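Local coordinates for protein putative surface-anchored fimbrial subunit (Corynebacterium diphtheriae, PDB 3HR6) that forms the shaft of a surface pilus as its major pilin, built of tandem Ig-like modules stabilised by isopeptide and disulfide bonds, at residues 93-96 / 97-101. Residues are numbered along the deposited sequence; the frame is centred on the assembly and turned at random.
Sequences NLTP and ALYLV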
# COMPACT_ATOMS: atom_id res chain seq x y z
N ASN A 93 3.12 10.71 -38.15
CA ASN A 93 2.13 11.02 -39.21
C ASN A 93 1.20 12.20 -38.82
O ASN A 93 -0.02 12.13 -39.00
CB ASN A 93 1.33 9.75 -39.55
CG ASN A 93 0.69 9.78 -40.91
OD1 ASN A 93 1.26 10.31 -41.88
ND2 ASN A 93 -0.50 9.19 -41.02
N LEU A 94 1.81 13.28 -38.32
CA LEU A 94 1.07 14.44 -37.82
C LEU A 94 1.00 15.56 -38.84
O LEU A 94 1.95 15.82 -39.58
CB LEU A 94 1.76 15.02 -36.58
CG LEU A 94 1.85 14.11 -35.36
CD1 LEU A 94 2.57 14.85 -34.21
CD2 LEU A 94 0.49 13.63 -34.93
N THR A 95 -0.13 16.26 -38.84
CA THR A 95 -0.32 17.43 -39.69
C THR A 95 0.45 18.58 -39.06
O THR A 95 0.53 18.69 -37.83
CB THR A 95 -1.83 17.81 -39.84
OG1 THR A 95 -2.29 18.49 -38.66
CG2 THR A 95 -2.70 16.57 -40.03
N PRO A 96 1.07 19.43 -39.88
CA PRO A 96 1.75 20.58 -39.30
C PRO A 96 0.81 21.43 -38.44
O PRO A 96 -0.25 21.83 -38.90
CB PRO A 96 2.25 21.34 -40.53
CG PRO A 96 2.43 20.28 -41.58
CD PRO A 96 1.33 19.29 -41.33
N ALA A 97 1.19 21.67 -37.18
CA ALA A 97 0.34 22.40 -36.23
C ALA A 97 1.14 22.78 -34.99
O ALA A 97 2.29 22.41 -34.87
CB ALA A 97 -0.85 21.54 -35.83
N LEU A 98 0.52 23.56 -34.09
CA LEU A 98 1.02 23.74 -32.72
C LEU A 98 0.41 22.64 -31.87
O LEU A 98 -0.80 22.41 -31.91
CB LEU A 98 0.64 25.12 -32.15
CG LEU A 98 1.20 25.50 -30.76
CD1 LEU A 98 2.72 25.57 -30.78
CD2 LEU A 98 0.62 26.85 -30.27
N TYR A 99 1.26 21.93 -31.12
CA TYR A 99 0.79 20.85 -30.27
C TYR A 99 1.00 21.11 -28.80
O TYR A 99 1.82 21.92 -28.40
CB TYR A 99 1.43 19.51 -30.67
CG TYR A 99 0.94 19.02 -32.02
CD1 TYR A 99 -0.19 18.22 -32.11
CD2 TYR A 99 1.60 19.36 -33.21
CE1 TYR A 99 -0.66 17.77 -33.33
CE2 TYR A 99 1.13 18.90 -34.45
CZ TYR A 99 0.01 18.10 -34.50
OH TYR A 99 -0.50 17.65 -35.71
N LEU A 100 0.23 20.42 -27.99
CA LEU A 100 0.38 20.47 -26.55
C LEU A 100 0.56 19.04 -26.05
O LEU A 100 -0.24 18.15 -26.37
CB LEU A 100 -0.84 21.16 -25.91
CG LEU A 100 -0.80 21.22 -24.38
CD1 LEU A 100 0.03 22.39 -23.92
CD2 LEU A 100 -2.25 21.28 -23.81
N VAL A 101 1.66 18.81 -25.34
CA VAL A 101 1.99 17.50 -24.81
C VAL A 101 1.67 17.50 -23.32
O VAL A 101 2.19 18.33 -22.56
CB VAL A 101 3.50 17.16 -25.03
CG1 VAL A 101 3.91 15.91 -24.25
CG2 VAL A 101 3.80 17.01 -26.53
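Leu94, Thr95 and Pro96 turn directly into strand 97-101 as one continuous arch, on which Tyr99 folds back in an arrangement that fits a tyrosine corner (the Y-4 type), as in Greek-key β-sandwiches. Strand 89-94 ends with Leu94 backbone-bonded to Thr5, and Asn93 and Leu94 both face Thr5 in a G1 β-bulge; after the turn, 97-101 runs between strands 38-44 and 117-124 of the N-terminal pilin domain. In Tyr99, CG anti to the carbonyl carbon (chi1 -70°) turns the ring back over the arch toward Thr95. Its OH donates to the carbonyl O of Thr95 at 2.6 Å, in the carbonyl plane on a lone pair, with a C=O...OH angle of 139°. That oxygen lies in the plane of the ring, at its edge, 3.4 Å from Tyr99 CE2. Leu94 approaches from one face: its CD1 lies over the ring, displaced toward the rim, 4.1 Å from Tyr99 CZ, while its CB meets Tyr99 OH at 3.6 Å. The hydroxyl also accepts from Arg43 NH2 of strand 38-44, so both roles of this buried polar group are filled. The Thr95 side chain crosses the tyrosine at about a right angle, OG1 stopping 3.6 Å from Tyr99 OH.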